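Local coordinates for protein glutathione transferase gst1-6 (Anopheles dirus, PDB 1V2A) that probably catalyses the conjugation of glutathione to electrophilic substrates, releasing a halide anion and a proton, as a homodimeric glutathione transferase of insect detoxification, at residues V110-L113 / V114-K117; L132-L135 / E136-V139; T162-W166 / L167-L171; K196-A199 / D200-A204. All coordinates share one frame; numbering follows the deposited sequence.

Contact 1: V110-L113 / V114-K117; sequences VIHL and VMKK
The imidazole ring of His112 meets Met115 at its edge: Met115 SD lies nearly in the ring plane, 3.9 Å from His112 ND1. The two side chains run side by side in the same direction on the last turn of helix 86-115, which a Schellman motif ends, with Lys117 at positive phi as its C-prime residue. Met115 CG stands anti to its own carbonyl carbon (chi1 -73°), a setting that puts CG and SD beside the preceding turn while the methyl end leads away, and Met115 SD comes within 4.0 Å of Ile111 CG2, the two chains crossing at a slant. Round the helix, Val110 CG1 and Val114 CG2 touch at 4.2 Å, and Val110 also reaches Leu128 of helix 122-141. The backbone shows the helix giving out. Val114 N donates to Val110 O at 3.0 Å and almost straight (176°), Met115 N to Ile111 O at 140°, and then Lys116 N divides itself weakly between His112 O and Leu113 O. Past Leu113 the regular i+4 bonding gives way to the capping turn. Lys117 folds its side chain back alongside that turn, and its NZ donates to Met115 O at 3.0 Å, lying in the carbonyl plane.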
loop_
_atom_site.group_PDB
_atom_site.type_symbol
_atom_site.label_atom_id
_atom_site.label_comp_id
_atom_site.label_asym_id
_atom_site.label_seq_id
_atom_site.Cartn_x
_atom_site.Cartn_y
_atom_site.Cartn_z
ATOM N N VAL B 110 -8.377 -10.334 -10.694
ATOM C CA VAL B 110 -9.313 -10.812 -11.704
ATOM C C VAL B 110 -8.676 -10.771 -13.097
ATOM O O VAL B 110 -8.734 -11.746 -13.844
ATOM C CB VAL B 110 -10.599 -9.962 -11.729
ATOM C CG1 VAL B 110 -11.575 -10.546 -12.729
ATOM C CG2 VAL B 110 -11.240 -9.925 -10.355
ATOM N N ILE B 111 -8.059 -9.649 -13.449
ATOM C CA ILE B 111 -7.446 -9.541 -14.767
ATOM C C ILE B 111 -6.392 -10.622 -14.992
ATOM O O ILE B 111 -6.329 -11.215 -16.076
ATOM C CB ILE B 111 -6.795 -8.151 -14.991
ATOM C CG1 ILE B 111 -7.865 -7.056 -14.936
ATOM C CG2 ILE B 111 -6.076 -8.132 -16.336
ATOM C CD1 ILE B 111 -7.339 -5.652 -15.140
ATOM N N HIS B 112 -5.565 -10.874 -13.980
ATOM C CA HIS B 112 -4.510 -11.886 -14.087
ATOM C C HIS B 112 -5.064 -13.270 -14.401
ATOM O O HIS B 112 -4.430 -14.062 -15.098
ATOM C CB HIS B 112 -3.698 -11.968 -12.793
ATOM C CG HIS B 112 -2.724 -10.849 -12.613
ATOM N ND1 HIS B 112 -2.180 -10.158 -13.674
ATOM C CD2 HIS B 112 -2.146 -10.342 -11.498
ATOM C CE1 HIS B 112 -1.305 -9.276 -13.220
ATOM N NE2 HIS B 112 -1.266 -9.369 -11.903
ATOM N N LEU B 113 -6.237 -13.567 -13.858
ATOM C CA LEU B 113 -6.876 -14.850 -14.094
ATOM C C LEU B 113 -7.395 -14.882 -15.522
ATOM O O LEU B 113 -7.091 -15.803 -16.279
ATOM C CB LEU B 113 -8.029 -15.057 -13.111
ATOM C CG LEU B 113 -7.606 -15.131 -11.644
ATOM C CD1 LEU B 113 -8.828 -15.221 -10.740
ATOM C CD2 LEU B 113 -6.707 -16.331 -11.451
ATOM N N VAL B 114 -8.160 -13.860 -15.900
ATOM C CA VAL B 114 -8.704 -13.805 -17.248
ATOM C C VAL B 114 -7.559 -13.915 -18.247
ATOM O O VAL B 114 -7.735 -14.424 -19.354
ATOM C CB VAL B 114 -9.494 -12.499 -17.492
ATOM C CG1 VAL B 114 -10.119 -12.516 -18.888
ATOM C CG2 VAL B 114 -10.568 -12.344 -16.442
ATOM N N MET B 115 -6.380 -13.447 -17.855
ATOM C CA MET B 115 -5.217 -13.531 -18.726
ATOM C C MET B 115 -4.752 -14.982 -18.859
ATOM O O MET B 115 -4.262 -15.377 -19.908
ATOM C CB MET B 115 -4.068 -12.680 -18.179
ATOM C CG MET B 115 -4.259 -11.178 -18.314
ATOM S SD MET B 115 -2.892 -10.267 -17.543
ATOM C CE MET B 115 -1.834 -9.981 -18.923
ATOM N N LYS B 116 -4.898 -15.770 -17.797
ATOM C CA LYS B 116 -4.494 -17.180 -17.824
ATOM C C LYS B 116 -5.680 -18.058 -18.204
ATOM O O LYS B 116 -5.668 -19.264 -17.981
ATOM C CB LYS B 116 -3.979 -17.643 -16.454
ATOM C CG LYS B 116 -2.681 -17.006 -15.982
ATOM C CD LYS B 116 -2.136 -17.724 -14.739
ATOM C CE LYS B 116 -3.128 -17.679 -13.568
ATOM N NZ LYS B 116 -2.650 -18.431 -12.363
ATOM N N LYS B 117 -6.708 -17.445 -18.775
ATOM C CA LYS B 117 -7.903 -18.167 -19.177
ATOM C C LYS B 117 -8.476 -18.940 -17.995
ATOM O O LYS B 117 -8.749 -20.133 -18.103
ATOM C CB LYS B 117 -7.597 -19.139 -20.323
ATOM C CG LYS B 117 -6.868 -18.516 -21.519
ATOM C CD LYS B 117 -5.394 -18.265 -21.199
ATOM C CE LYS B 117 -4.674 -17.530 -22.315
ATOM N NZ LYS B 117 -3.249 -17.281 -21.959
#

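Contact 2: L132-L135 / E136-V139; sequences LDLL and EQFV
Phe138 lays one face of its ring over the backbone of the preceding turn: Leu134 O sits 3.2 Å above the ring plane, displaced toward the rim, and Leu135 N lies over that same face. Apolar carbons add to the same side of the ring, Leu134 CB 4.3 Å from Phe138 CZ and, beyond the rim, Leu135 CD1 4.3 Å from Phe138 CD1. With CG anti to the carbonyl carbon (chi1 -64°), the phenyl group is swung back along the helix onto these two leucines. Gln137 extends beyond CG in the same backward direction, and its NE2 comes to 4.1 Å from Leu134 CD2 as the chains cross. Beneath the side chains runs regular alpha-helical i to i+4 bonding within helix 122-141, part of the all-helical C-terminal domain of the GST fold; Phe138 N to Leu134 O (2.8 Å, 165°) and Val139 N to Leu135 O (3.0 Å) are typical. Farther out, Phe98 meets the Phe138 ring edge-to-face and Arg95 makes a cation-pi contact with it, while Trp62 of the second subunit packs against it. Glu136 carries its carboxylate away to His176 ND1 and Ile177 N at the start of helix 175-185, and Asp133 OD2 forms a salt bridge with Lys129 NZ.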
loop_
_atom_site.group_PDB
_atom_site.type_symbol
_atom_site.label_atom_id
_atom_site.label_comp_id
_atom_site.label_asym_id
_atom_site.label_seq_id
_atom_site.Cartn_x
_atom_site.Cartn_y
_atom_site.Cartn_z
ATOM N N LEU B 132 -15.774 -1.698 -4.492
ATOM C CA LEU B 132 -16.439 -0.648 -5.249
ATOM C C LEU B 132 -17.487 0.077 -4.416
ATOM O O LEU B 132 -17.571 1.312 -4.450
ATOM C CB LEU B 132 -17.077 -1.239 -6.510
ATOM C CG LEU B 132 -16.111 -1.968 -7.451
ATOM C CD1 LEU B 132 -16.887 -2.580 -8.602
ATOM C CD2 LEU B 132 -15.056 -0.999 -7.970
ATOM N N ASP B 133 -18.285 -0.683 -3.666
ATOM C CA ASP B 133 -19.308 -0.075 -2.822
ATOM C C ASP B 133 -18.638 0.905 -1.872
ATOM O O ASP B 133 -19.175 1.975 -1.574
ATOM C CB ASP B 133 -20.059 -1.139 -2.015
ATOM C CG ASP B 133 -20.878 -2.064 -2.890
ATOM O OD1 ASP B 133 -21.572 -1.553 -3.796
ATOM O OD2 ASP B 133 -20.838 -3.294 -2.667
ATOM N N LEU B 134 -17.461 0.529 -1.388
ATOM C CA LEU B 134 -16.717 1.389 -0.481
ATOM C C LEU B 134 -16.326 2.668 -1.205
ATOM O O LEU B 134 -16.600 3.772 -0.722
ATOM C CB LEU B 134 -15.469 0.667 0.032
ATOM C CG LEU B 134 -15.717 -0.286 1.206
ATOM C CD1 LEU B 134 -14.477 -1.123 1.483
ATOM C CD2 LEU B 134 -16.103 0.534 2.430
ATOM N N LEU B 135 -15.686 2.516 -2.366
ATOM C CA LEU B 135 -15.278 3.674 -3.152
ATOM C C LEU B 135 -16.534 4.499 -3.424
ATOM O O LEU B 135 -16.528 5.717 -3.304
ATOM C CB LEU B 135 -14.641 3.245 -4.480
ATOM C CG LEU B 135 -14.160 4.406 -5.368
ATOM C CD1 LEU B 135 -13.015 5.144 -4.670
ATOM C CD2 LEU B 135 -13.698 3.889 -6.721
ATOM N N GLU B 136 -17.614 3.817 -3.780
ATOM C CA GLU B 136 -18.873 4.490 -4.051
ATOM C C GLU B 136 -19.229 5.376 -2.853
ATOM O O GLU B 136 -19.569 6.543 -3.029
ATOM C CB GLU B 136 -19.969 3.453 -4.312
ATOM C CG GLU B 136 -21.347 4.032 -4.589
ATOM C CD GLU B 136 -21.438 4.794 -5.905
ATOM O OE1 GLU B 136 -20.509 4.703 -6.741
ATOM O OE2 GLU B 136 -22.459 5.478 -6.108
ATOM N N GLN B 137 -19.131 4.827 -1.640
ATOM C CA GLN B 137 -19.431 5.592 -0.426
ATOM C C GLN B 137 -18.473 6.772 -0.287
ATOM O O GLN B 137 -18.893 7.887 -0.005
ATOM C CB GLN B 137 -19.325 4.710 0.828
ATOM C CG GLN B 137 -20.399 3.629 0.948
ATOM C CD GLN B 137 -20.211 2.734 2.168
ATOM O OE1 GLN B 137 -20.208 3.209 3.306
ATOM N NE2 GLN B 137 -20.057 1.433 1.934
ATOM N N PHE B 138 -17.184 6.519 -0.483
ATOM C CA PHE B 138 -16.179 7.570 -0.383
ATOM C C PHE B 138 -16.557 8.786 -1.232
ATOM O O PHE B 138 -16.552 9.922 -0.756
ATOM C CB PHE B 138 -14.812 7.045 -0.842
ATOM C CG PHE B 138 -14.257 5.938 0.020
ATOM C CD1 PHE B 138 -13.166 5.187 -0.415
ATOM C CD2 PHE B 138 -14.799 5.665 1.270
ATOM C CE1 PHE B 138 -12.631 4.169 0.379
ATOM C CE2 PHE B 138 -14.275 4.653 2.070
ATOM C CZ PHE B 138 -13.184 3.906 1.622
ATOM N N VAL B 139 -16.890 8.539 -2.494
ATOM C CA VAL B 139 -17.246 9.621 -3.406
ATOM C C VAL B 139 -18.680 10.134 -3.275
ATOM O O VAL B 139 -19.209 10.766 -4.189
ATOM C CB VAL B 139 -16.962 9.213 -4.867
ATOM C CG1 VAL B 139 -15.469 9.029 -5.048
ATOM C CG2 VAL B 139 -17.694 7.922 -5.213
#

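Contact 3: T162-W166 / L167-L171; sequences TALNW and LKHDL
The side chain of Leu164 meets those of His169 and Leu171 in a local contact, part apolar and part backbone turn, in the connection between helix 152-162 and helix 175-185, where a short 3-10 segment unwinds into an extended loop. Leu164 spreads its two methyl groups over different partners. CD1 meets Leu171 CD2 at 3.5 Å, the two leucines set obliquely to each other, whereas CD2 lies 4.0 Å from His169 CB. His169 has its ring anti to the backbone N (chi1 -164°), which lays the side chain beside that of Leu164 and pointing the same way. The loop can return to Leu164 because the chain reverses at Lys168, whose phi is positive (47°). Two carbonyls hold this reversal. Leu164 O accepts from Leu167 N at 3.1 Å, the donor standing well above the carbonyl plane; His169 N adds a weak, less certain bond to the same oxygen. Asn165 O receives two weak bonds from one residue, Lys168 N at 3.2 Å and Lys168 NZ at 3.4 Å; the lysine chain bends at chi2 and folds back beside the turn. Around the contact, Leu164 also rests on Ile107 of helix 86-115 and on Leu132 of helix 122-141, and His169 packs on Met125 and Leu132. On the side of the N-terminal domain, Ala163 touches Pro10 and Trp166 touches Ile8. With Lys168 at positive phi and these weak bonds to Leu164 O and Asn165 O, the turn resembles a Schellman-type C-terminal cap within the helical C-terminal domain of the glutathione transferase fold.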
loop_
_atom_site.group_PDB
_atom_site.type_symbol
_atom_site.label_atom_id
_atom_site.label_comp_id
_atom_site.label_asym_id
_atom_site.label_seq_id
_atom_site.Cartn_x
_atom_site.Cartn_y
_atom_site.Cartn_z
ATOM N N THR B 162 -10.451 3.023 -14.164
ATOM C CA THR B 162 -10.567 2.904 -15.611
ATOM C C THR B 162 -9.943 1.593 -16.090
ATOM O O THR B 162 -10.130 1.190 -17.242
ATOM C CB THR B 162 -9.884 4.082 -16.370
ATOM O OG1 THR B 162 -8.506 3.778 -16.607
ATOM C CG2 THR B 162 -9.988 5.368 -15.576
ATOM N N ALA B 163 -9.197 0.936 -15.205
ATOM C CA ALA B 163 -8.561 -0.331 -15.535
ATOM C C ALA B 163 -9.631 -1.411 -15.601
ATOM O O ALA B 163 -9.400 -2.491 -16.136
ATOM C CB ALA B 163 -7.512 -0.694 -14.486
ATOM N N LEU B 164 -10.799 -1.106 -15.043
ATOM C CA LEU B 164 -11.931 -2.029 -15.052
ATOM C C LEU B 164 -12.411 -2.245 -16.481
ATOM O O LEU B 164 -13.190 -3.154 -16.755
ATOM C CB LEU B 164 -13.089 -1.473 -14.208
ATOM C CG LEU B 164 -12.983 -1.656 -12.687
ATOM C CD1 LEU B 164 -14.142 -0.954 -12.003
ATOM C CD2 LEU B 164 -12.983 -3.152 -12.339
ATOM N N ASN B 165 -11.943 -1.393 -17.384
ATOM C CA ASN B 165 -12.315 -1.476 -18.789
ATOM C C ASN B 165 -11.913 -2.785 -19.473
ATOM O O ASN B 165 -12.562 -3.207 -20.433
ATOM C CB ASN B 165 -11.712 -0.300 -19.563
ATOM C CG ASN B 165 -12.433 1.003 -19.294
ATOM O OD1 ASN B 165 -13.659 1.037 -19.231
ATOM N ND2 ASN B 165 -11.681 2.086 -19.155
ATOM N N TRP B 166 -10.847 -3.418 -18.994
ATOM C CA TRP B 166 -10.392 -4.668 -19.596
ATOM C C TRP B 166 -11.367 -5.801 -19.295
ATOM O O TRP B 166 -11.397 -6.810 -19.994
ATOM C CB TRP B 166 -9.012 -5.058 -19.069
ATOM C CG TRP B 166 -7.901 -4.148 -19.477
ATOM C CD1 TRP B 166 -7.409 -3.089 -18.774
ATOM C CD2 TRP B 166 -7.113 -4.236 -20.670
ATOM N NE1 TRP B 166 -6.360 -2.513 -19.450
ATOM C CE2 TRP B 166 -6.157 -3.199 -20.621
ATOM C CE3 TRP B 166 -7.119 -5.097 -21.780
ATOM C CZ2 TRP B 166 -5.216 -2.995 -21.635
ATOM C CZ3 TRP B 166 -6.180 -4.895 -22.791
ATOM C CH2 TRP B 166 -5.244 -3.852 -22.708
ATOM N N LEU B 167 -12.162 -5.627 -18.248
ATOM C CA LEU B 167 -13.118 -6.645 -17.844
ATOM C C LEU B 167 -14.535 -6.261 -18.226
ATOM O O LEU B 167 -15.486 -6.941 -17.846
ATOM C CB LEU B 167 -13.049 -6.859 -16.329
ATOM C CG LEU B 167 -11.710 -7.304 -15.740
ATOM C CD1 LEU B 167 -11.764 -7.218 -14.224
ATOM C CD2 LEU B 167 -11.395 -8.716 -16.197
ATOM N N LYS B 168 -14.685 -5.174 -18.973
ATOM C CA LYS B 168 -16.016 -4.728 -19.361
ATOM C C LYS B 168 -16.924 -4.746 -18.138
ATOM O O LYS B 168 -18.131 -4.959 -18.246
ATOM C CB LYS B 168 -16.579 -5.637 -20.457
ATOM C CG LYS B 168 -16.491 -5.037 -21.837
ATOM C CD LYS B 168 -15.097 -4.512 -22.132
ATOM C CE LYS B 168 -15.097 -3.683 -23.403
ATOM N NZ LYS B 168 -13.771 -3.055 -23.635
ATOM N N HIS B 169 -16.325 -4.518 -16.974
ATOM C CA HIS B 169 -17.066 -4.504 -15.723
ATOM C C HIS B 169 -18.081 -3.371 -15.745
ATOM O O HIS B 169 -17.729 -2.216 -15.974
ATOM C CB HIS B 169 -16.114 -4.312 -14.542
ATOM C CG HIS B 169 -16.723 -4.666 -13.221
ATOM N ND1 HIS B 169 -16.733 -5.953 -12.727
ATOM C CD2 HIS B 169 -17.373 -3.906 -12.309
ATOM C CE1 HIS B 169 -17.364 -5.971 -11.567
ATOM N NE2 HIS B 169 -17.762 -4.742 -11.290
ATOM N N ASP B 170 -19.343 -3.704 -15.498
ATOM C CA ASP B 170 -20.410 -2.714 -15.505
ATOM C C ASP B 170 -20.391 -1.799 -14.283
ATOM O O ASP B 170 -20.485 -2.263 -13.149
ATOM C CB ASP B 170 -21.769 -3.413 -15.593
ATOM C CG ASP B 170 -22.929 -2.433 -15.571
ATOM O OD1 ASP B 170 -22.979 -1.555 -16.460
ATOM O OD2 ASP B 170 -23.787 -2.542 -14.664
ATOM N N LEU B 171 -20.280 -0.499 -14.525
ATOM C CA LEU B 171 -20.262 0.491 -13.454
ATOM C C LEU B 171 -21.635 1.136 -13.308
ATOM O O LEU B 171 -21.813 2.069 -12.526
ATOM C CB LEU B 171 -19.223 1.576 -13.745
ATOM C CG LEU B 171 -17.763 1.140 -13.854
ATOM C CD1 LEU B 171 -16.876 2.369 -14.022
ATOM C CD2 LEU B 171 -17.370 0.370 -12.611
#

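Contact 4: K196-A199 / D200-A204; sequences KQVA and DDTLA
Gln197 NE2 donates to Asp201 OD1 at 3.0 Å, one turn on; the oxygen lies near the amide plane but is approached from above the carboxylate plane, the two flat groups being 73° apart. Gln197 sets CG anti to its backbone N and then bends at chi2 (56°), which brings the amide round toward the aspartate. A second side-chain bond runs from Thr202 OG1 to Ala199 O at 2.7 Å. With chi1 at 70° the hydroxyl sits between its own backbone N and carbonyl carbon, which turns it toward the carbonyl of Ala199. Ala199 O is thus gripped twice, since Leu203 N also donates to it at 3.0 Å, both donors arriving from the same face of the carbonyl. The backbone keeps alpha-helical i to i+4 bonding in helix 191-206, the C-terminal helix of this Delta-class transferase, with Asp200 N to Lys196 O at 3.0 Å and Asp201 N to Gln197 O at 3.1 Å. Among the charges, Lys196 NZ turns back to a salt bridge with Glu192, and Asp201 has a weak, long ion pair with Lys30. In packing, Gln197 and Asp201 touch Leu7, and Thr202 touches Ile8, both in the loop after strand 2-5 of the N-terminal domain.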
loop_
_atom_site.group_PDB
_atom_site.type_symbol
_atom_site.label_atom_id
_atom_site.label_comp_id
_atom_site.label_asym_id
_atom_site.label_seq_id
_atom_site.Cartn_x
_atom_site.Cartn_y
_atom_site.Cartn_z
ATOM N N LYS B 196 -6.460 8.924 -25.254
ATOM C CA LYS B 196 -6.239 8.495 -26.630
ATOM C C LYS B 196 -4.800 8.025 -26.798
ATOM O O LYS B 196 -4.504 7.160 -27.631
ATOM C CB LYS B 196 -6.546 9.633 -27.603
ATOM C CG LYS B 196 -7.722 9.324 -28.519
ATOM C CD LYS B 196 -8.390 10.579 -29.084
ATOM C CE LYS B 196 -8.895 11.490 -27.968
ATOM N NZ LYS B 196 -9.650 10.729 -26.920
ATOM N N GLN B 197 -3.898 8.581 -25.996
ATOM C CA GLN B 197 -2.508 8.174 -26.085
ATOM C C GLN B 197 -2.399 6.774 -25.501
ATOM O O GLN B 197 -1.584 5.960 -25.950
ATOM C CB GLN B 197 -1.608 9.132 -25.312
ATOM C CG GLN B 197 -0.140 8.891 -25.597
ATOM C CD GLN B 197 0.162 8.966 -27.082
ATOM O OE1 GLN B 197 -0.147 9.958 -27.732
ATOM N NE2 GLN B 197 0.769 7.914 -27.626
ATOM N N VAL B 198 -3.228 6.497 -24.499
ATOM C CA VAL B 198 -3.225 5.182 -23.880
ATOM C C VAL B 198 -3.711 4.205 -24.934
ATOM O O VAL B 198 -3.060 3.193 -25.203
ATOM C CB VAL B 198 -4.160 5.118 -22.650
ATOM C CG1 VAL B 198 -4.298 3.675 -22.174
ATOM C CG2 VAL B 198 -3.600 5.968 -21.524
ATOM N N ALA B 199 -4.852 4.528 -25.539
ATOM C CA ALA B 199 -5.440 3.695 -26.584
ATOM C C ALA B 199 -4.422 3.344 -27.662
ATOM O O ALA B 199 -4.249 2.177 -28.012
ATOM C CB ALA B 199 -6.635 4.407 -27.213
ATOM N N ASP B 200 -3.746 4.357 -28.188
ATOM C CA ASP B 200 -2.753 4.139 -29.233
ATOM C C ASP B 200 -1.665 3.187 -28.786
ATOM O O ASP B 200 -1.328 2.239 -29.496
ATOM C CB ASP B 200 -2.139 5.467 -29.665
ATOM C CG ASP B 200 -3.137 6.359 -30.380
ATOM O OD1 ASP B 200 -4.304 5.940 -30.556
ATOM O OD2 ASP B 200 -2.756 7.479 -30.767
ATOM N N ASP B 201 -1.113 3.437 -27.606
ATOM C CA ASP B 201 -0.070 2.578 -27.068
ATOM C C ASP B 201 -0.537 1.147 -26.853
ATOM O O ASP B 201 0.171 0.197 -27.193
ATOM C CB ASP B 201 0.440 3.144 -25.748
ATOM C CG ASP B 201 1.337 4.328 -25.946
ATOM O OD1 ASP B 201 1.230 4.969 -27.010
ATOM O OD2 ASP B 201 2.145 4.618 -25.037
ATOM N N THR B 202 -1.724 0.983 -26.283
ATOM C CA THR B 202 -2.229 -0.363 -26.041
ATOM C C THR B 202 -2.366 -1.104 -27.362
ATOM O O THR B 202 -2.151 -2.312 -27.430
ATOM C CB THR B 202 -3.591 -0.349 -25.370
ATOM O OG1 THR B 202 -4.566 0.130 -26.300
ATOM C CG2 THR B 202 -3.569 0.552 -24.150
ATOM N N LEU B 203 -2.732 -0.379 -28.411
ATOM C CA LEU B 203 -2.877 -1.000 -29.719
ATOM C C LEU B 203 -1.482 -1.318 -30.256
ATOM O O LEU B 203 -1.242 -2.395 -30.794
ATOM C CB LEU B 203 -3.612 -0.058 -30.676
ATOM C CG LEU B 203 -4.731 -0.672 -31.522
ATOM C CD1 LEU B 203 -5.267 0.372 -32.476
ATOM C CD2 LEU B 203 -4.211 -1.877 -32.286
ATOM N N ALA B 204 -0.559 -0.378 -30.098
ATOM C CA ALA B 204 0.805 -0.571 -30.564
ATOM C C ALA B 204 1.480 -1.690 -29.778
ATOM O O ALA B 204 2.420 -2.323 -30.263
ATOM C CB ALA B 204 1.594 0.719 -30.423
#

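Contacts 1, 2 and 3 join within the helical C-terminal domain, and contact 3 is the piece between the other two. Leu167 of contact 3 fits against the end of helix 86-115, its CD2 3.7 Å from Val114 CG2 of contact 1. At its other end, contact 3 meets contact 2, with His169 NE2 3.6 Å from Leu132 CD1. Contacts 1 and 2 do not touch each other; their centres are 25 Å apart. Contact 4 stands apart on helix 191-206, its nearest atoms about 5 Å from contact 3. Bound glutathione sulfonic acid lies about 5 Å from the His112 side chain, about 9 Å from the side chain of Trp166 and about 10 Å from that of Thr202.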